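Local coordinates for protein L-asparaginase I (PDB 2OCD) that probably hydrolyses L-asparagine to L-aspartate and ammonium, working in the cytoplasm as a homotetramer, at residues Val245-Lys259 / Val279-Ala293. Sequence-based numbering, arbitrary orientation. Where two conformers were deposited one is given.
Sequences VGNAPQNPELLAQLK and VNMGGYATGCALADA
L290 reaches out from the short helix 289-292 to meet L255 and L258 of helix 252-263 and A248 of the loop before it, within the C-terminal domain with its four-stranded parallel sheet. The contact joins the loops that follow strands 237-242 and 276-277, and the helices 252-263 and 289-292 they lead into.

The apolar contacts centre on L290. Its CD2 touches A248 CB at 3.7 Å, while CD1 lies 4.1 Å from L255 CD1, the two leucine side chains crossing at about a right angle. Beside it, L255 CD2 rests against A289 CB (3.6 Å). A289 offers a small methyl to the L255 side chain, and A293, just past the short helix, is small enough to let the backbone of helix 252-263 come close.

Polar backbone contacts fasten the loops where the segments begin. N280 N donates a nearly straight bond to V245 O, 2.8 Å away and in the carbonyl plane; V279 CA-H also points to this oxygen. V245 has CG1 anti to its own N (chi1 160°), which lays that methyl alongside the N280 side chain. G246, paired with N247 in a G1 beta bulge, has a positive phi (125°) that suits glycine. N280 OD1 turns back to accept from G282 N in an Asx turn.

N247 and T286 meet obliquely, OD1 over the threonine's CB and CG2, while the N247 amide nitrogen makes a weak hydrogen bond to D92 of a second subunit, a predicted substrate-binding residue. T286 OG1 bonds instead to G287 O.

Where the segments end, A293 O lies 3.3 Å from K259 CA in a CA-H...O contact and is one of several carbonyl oxygens near the S262 hydroxyl, with which it is hydrogen-bonded. The long K259 side chain bends at its last torsion (chi4 100°), bringing NZ to D292 O in a weak hydrogen bond of 3.3 Å.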
loop_
_atom_site.group_PDB
_atom_site.type_symbol
_atom_site.label_atom_id
_atom_site.label_comp_id
_atom_site.label_asym_id
_atom_site.label_seq_id
_atom_site.Cartn_x
_atom_site.Cartn_y
_atom_site.Cartn_z
ATOM N N VAL B 245 -1.067 21.334 -13.925
ATOM C CA VAL B 245 -2.278 21.055 -14.712
ATOM C C VAL B 245 -2.197 21.615 -16.130
ATOM O O VAL B 245 -3.178 21.622 -16.891
ATOM C CB VAL B 245 -3.525 21.553 -13.941
ATOM C CG1 VAL B 245 -4.634 21.718 -14.847
ATOM C CG2 VAL B 245 -3.908 20.529 -12.821
ATOM N N GLY B 246 -1.014 22.062 -16.496
ATOM C CA GLY B 246 -0.725 22.349 -17.876
ATOM C C GLY B 246 -0.239 23.764 -18.067
ATOM O O GLY B 246 -0.638 24.421 -19.023
ATOM N N ASN B 247 0.612 24.222 -17.153
ATOM C CA ASN B 247 0.989 25.616 -17.081
ATOM C C ASN B 247 2.363 25.854 -17.671
ATOM O O ASN B 247 3.330 25.167 -17.294
ATOM C CB ASN B 247 1.021 26.054 -15.629
ATOM C CG ASN B 247 -0.338 26.252 -15.065
ATOM O OD1 ASN B 247 -1.145 26.981 -15.637
ATOM N ND2 ASN B 247 -0.625 25.605 -13.932
ATOM N N ALA B 248 2.452 26.848 -18.557
ATOM C CA ALA B 248 3.737 27.294 -19.097
ATOM C C ALA B 248 4.198 28.643 -18.522
ATOM O O ALA B 248 3.411 29.410 -18.007
ATOM C CB ALA B 248 3.670 27.389 -20.610
ATOM N N PRO B 249 5.502 28.925 -18.632
ATOM C CA PRO B 249 6.147 30.200 -18.326
ATOM C C PRO B 249 5.460 31.494 -18.767
ATOM O O PRO B 249 5.715 32.540 -18.147
ATOM C CB PRO B 249 7.491 30.076 -19.044
ATOM C CG PRO B 249 7.820 28.660 -18.880
ATOM C CD PRO B 249 6.509 27.922 -19.033
ATOM N N GLN B 250 4.643 31.457 -19.813
ATOM C CA GLN B 250 4.009 32.695 -20.276
ATOM C C GLN B 250 5.023 33.839 -20.543
ATOM O O GLN B 250 4.687 34.999 -20.392
ATOM C CB GLN B 250 2.920 33.179 -19.282
ATOM C CG GLN B 250 3.402 34.197 -18.255
ATOM C CD GLN B 250 2.338 34.620 -17.222
ATOM O OE1 GLN B 250 1.713 33.777 -16.522
ATOM N NE2 GLN B 250 2.169 35.952 -17.080
ATOM N N ASN B 251 6.261 33.534 -20.912
ATOM C CA ASN B 251 7.065 34.595 -21.488
ATOM C C ASN B 251 6.612 34.778 -22.951
ATOM O O ASN B 251 6.531 33.820 -23.704
ATOM C CB ASN B 251 8.604 34.448 -21.272
ATOM C CG ASN B 251 9.256 33.410 -22.152
ATOM O OD1 ASN B 251 10.005 33.736 -23.082
ATOM N ND2 ASN B 251 9.020 32.147 -21.832
ATOM N N PRO B 252 6.214 36.008 -23.310
ATOM C CA PRO B 252 5.744 36.393 -24.640
ATOM C C PRO B 252 6.464 35.722 -25.767
ATOM O O PRO B 252 5.847 35.153 -26.658
ATOM C CB PRO B 252 6.056 37.883 -24.679
ATOM C CG PRO B 252 5.870 38.334 -23.266
ATOM C CD PRO B 252 6.195 37.159 -22.387
ATOM N N GLU B 253 7.778 35.774 -25.709
ATOM C CA GLU B 253 8.594 35.280 -26.799
ATOM C C GLU B 253 8.325 33.801 -27.106
ATOM O O GLU B 253 8.444 33.355 -28.247
ATOM C CB GLU B 253 10.066 35.474 -26.457
ATOM C CG GLU B 253 10.461 36.925 -26.078
ATOM C CD GLU B 253 11.369 36.941 -24.835
ATOM O OE1 GLU B 253 11.002 37.583 -23.805
ATOM O OE2 GLU B 253 12.433 36.259 -24.889
ATOM N N LEU B 254 7.984 33.056 -26.067
ATOM C CA LEU B 254 7.739 31.632 -26.137
ATOM C C LEU B 254 6.362 31.420 -26.665
ATOM O O LEU B 254 6.130 30.510 -27.450
ATOM C CB LEU B 254 7.800 31.000 -24.739
ATOM C CG LEU B 254 8.382 29.595 -24.590
ATOM C CD1 LEU B 254 9.900 29.710 -24.670
ATOM C CD2 LEU B 254 7.948 28.957 -23.248
ATOM N N LEU B 255 5.428 32.233 -26.183
ATOM C CA LEU B 255 4.115 32.228 -26.767
ATOM C C LEU B 255 4.323 32.431 -28.260
ATOM O O LEU B 255 3.929 31.575 -29.038
ATOM C CB LEU B 255 3.172 33.270 -26.157
ATOM C CG LEU B 255 2.063 32.748 -25.200
ATOM C CD1 LEU B 255 2.603 31.729 -24.166
ATOM C CD2 LEU B 255 1.264 33.936 -24.482
ATOM N N ALA B 256 5.011 33.501 -28.643
ATOM C CA ALA B 256 5.182 33.815 -30.057
ATOM C C ALA B 256 5.724 32.658 -30.906
ATOM O O ALA B 256 5.165 32.373 -31.973
ATOM C CB ALA B 256 6.059 34.996 -30.220
ATOM N N GLN B 257 6.791 31.991 -30.447
ATOM C CA GLN B 257 7.369 30.846 -31.204
ATOM C C GLN B 257 6.332 29.769 -31.420
ATOM O O GLN B 257 6.171 29.244 -32.535
ATOM C CB GLN B 257 8.510 30.176 -30.449
ATOM C CG GLN B 257 9.774 30.988 -30.284
ATOM C CD GLN B 257 10.396 31.373 -31.606
ATOM O OE1 GLN B 257 10.663 30.513 -32.473
ATOM N NE2 GLN B 257 10.648 32.680 -31.775
ATOM N N LEU B 258 5.619 29.434 -30.351
ATOM C CA LEU B 258 4.657 28.343 -30.431
ATOM C C LEU B 258 3.556 28.692 -31.444
ATOM O O LEU B 258 3.223 27.872 -32.327
ATOM C CB LEU B 258 4.121 27.980 -29.038
ATOM C CG LEU B 258 5.226 27.452 -28.093
ATOM C CD1 LEU B 258 4.719 27.363 -26.659
ATOM C CD2 LEU B 258 5.823 26.107 -28.548
ATOM N N LYS B 259 3.050 29.917 -31.362
ATOM C CA LYS B 259 2.092 30.445 -32.336
ATOM C C LYS B 259 2.624 30.446 -33.786
ATOM O O LYS B 259 1.923 30.058 -34.702
ATOM C CB LYS B 259 1.664 31.866 -31.949
ATOM C CG LYS B 259 0.346 32.356 -32.623
ATOM C CD LYS B 259 0.119 33.876 -32.387
ATOM C CE LYS B 259 -1.333 34.377 -32.717
ATOM N NZ LYS B 259 -2.251 34.548 -31.472
ATOM N N VAL B 279 -3.972 17.523 -17.982
ATOM C CA VAL B 279 -3.966 18.897 -18.450
ATOM C C VAL B 279 -5.417 19.462 -18.570
ATOM O O VAL B 279 -6.332 18.804 -19.071
ATOM C CB VAL B 279 -3.191 19.044 -19.806
ATOM C CG1 VAL B 279 -3.569 20.374 -20.499
ATOM C CG2 VAL B 279 -1.658 18.918 -19.599
ATOM N N ASN B 280 -5.588 20.685 -18.073
ATOM C CA ASN B 280 -6.842 21.442 -18.070
ATOM C C ASN B 280 -6.552 22.849 -18.614
ATOM O O ASN B 280 -6.291 23.802 -17.873
ATOM C CB ASN B 280 -7.370 21.535 -16.644
ATOM C CG ASN B 280 -8.828 22.015 -16.552
ATOM O OD1 ASN B 280 -9.371 22.709 -17.427
ATOM N ND2 ASN B 280 -9.451 21.680 -15.435
HETATM N N MSE B 281 -6.590 22.976 -19.927
HETATM C CA MSE B 281 -6.508 24.281 -20.564
HETATM C C MSE B 281 -7.900 24.855 -20.899
HETATM O O MSE B 281 -8.080 25.475 -21.942
HETATM C CB MSE B 281 -5.689 24.210 -21.846
HETATM C CG MSE B 281 -4.239 23.747 -21.723
HETATM SE SE MSE B 281 -3.655 23.291 -23.570
HETATM C CE MSE B 281 -4.133 24.984 -24.484
ATOM N N GLY B 282 -8.862 24.702 -20.004
ATOM C CA GLY B 282 -10.229 25.236 -20.243
ATOM C C GLY B 282 -10.340 26.751 -20.148
ATOM O O GLY B 282 -11.273 27.347 -20.708
ATOM N N GLY B 283 -9.390 27.377 -19.446
ATOM C CA GLY B 283 -9.449 28.805 -19.181
ATOM C C GLY B 283 -9.334 29.145 -17.710
ATOM O O GLY B 283 -8.448 29.863 -17.342
ATOM N N TYR B 284 -10.208 28.646 -16.852
ATOM C CA TYR B 284 -10.018 28.922 -15.412
ATOM C C TYR B 284 -8.698 28.313 -14.870
ATOM O O TYR B 284 -7.904 29.043 -14.313
ATOM C CB TYR B 284 -11.198 28.467 -14.516
ATOM C CG TYR B 284 -12.507 29.225 -14.708
ATOM C CD1 TYR B 284 -12.532 30.606 -14.884
ATOM C CD2 TYR B 284 -13.725 28.546 -14.713
ATOM C CE1 TYR B 284 -13.743 31.292 -15.068
ATOM C CE2 TYR B 284 -14.939 29.218 -14.898
ATOM C CZ TYR B 284 -14.939 30.585 -15.066
ATOM O OH TYR B 284 -16.121 31.230 -15.233
ATOM N N ALA B 285 -8.455 27.005 -15.041
ATOM C CA ALA B 285 -7.291 26.412 -14.406
ATOM C C ALA B 285 -5.971 27.103 -14.832
ATOM O O ALA B 285 -5.204 27.549 -13.957
ATOM C CB ALA B 285 -7.226 24.923 -14.617
ATOM N N THR B 286 -5.697 27.198 -16.134
ATOM C CA THR B 286 -4.392 27.703 -16.590
ATOM C C THR B 286 -4.406 29.048 -17.333
ATOM O O THR B 286 -3.326 29.540 -17.708
ATOM C CB THR B 286 -3.740 26.709 -17.550
ATOM O OG1 THR B 286 -4.467 26.715 -18.789
ATOM C CG2 THR B 286 -3.651 25.291 -16.914
ATOM N N GLY B 287 -5.599 29.635 -17.545
ATOM C CA GLY B 287 -5.787 30.700 -18.546
ATOM C C GLY B 287 -5.775 30.157 -19.986
ATOM O O GLY B 287 -5.845 28.939 -20.214
ATOM N N CYS B 288 -5.650 31.066 -20.951
ATOM C CA CYS B 288 -5.744 30.733 -22.363
ATOM C C CYS B 288 -4.537 31.148 -23.177
ATOM O O CYS B 288 -4.610 31.129 -24.408
ATOM C CB CYS B 288 -6.954 31.444 -22.972
ATOM S SG CYS B 288 -8.396 31.395 -21.970
ATOM N N ALA B 289 -3.448 31.547 -22.516
ATOM C CA ALA B 289 -2.232 32.027 -23.229
ATOM C C ALA B 289 -1.884 31.010 -24.283
ATOM O O ALA B 289 -1.611 31.344 -25.441
ATOM C CB ALA B 289 -1.041 32.193 -22.270
ATOM N N LEU B 290 -1.942 29.755 -23.842
ATOM C CA LEU B 290 -1.430 28.645 -24.592
ATOM C C LEU B 290 -2.425 28.281 -25.681
ATOM O O LEU B 290 -2.011 27.920 -26.783
ATOM C CB LEU B 290 -1.140 27.481 -23.635
ATOM C CG LEU B 290 0.258 26.850 -23.657
ATOM C CD1 LEU B 290 1.355 27.781 -24.126
ATOM C CD2 LEU B 290 0.620 26.219 -22.287
ATOM N N ALA B 291 -3.717 28.431 -25.389
ATOM C CA ALA B 291 -4.771 28.139 -26.366
ATOM C C ALA B 291 -4.696 29.100 -27.524
ATOM O O ALA B 291 -4.746 28.684 -28.666
ATOM C CB ALA B 291 -6.149 28.182 -25.732
ATOM N N ASP B 292 -4.531 30.375 -27.197
ATOM C CA ASP B 292 -4.438 31.469 -28.160
ATOM C C ASP B 292 -3.230 31.291 -29.129
ATOM O O ASP B 292 -3.296 31.610 -30.318
ATOM C CB ASP B 292 -4.295 32.810 -27.400
ATOM C CG ASP B 292 -5.603 33.256 -26.649
ATOM O OD1 ASP B 292 -6.643 32.507 -26.607
ATOM O OD2 ASP B 292 -5.568 34.386 -26.090
ATOM N N ALA B 293 -2.130 30.764 -28.607
ATOM C CA ALA B 293 -0.991 30.382 -29.426
ATOM C C ALA B 293 -1.213 29.100 -30.289
ATOM O O ALA B 293 -0.345 28.695 -31.048
ATOM C CB ALA B 293 0.232 30.250 -28.533
#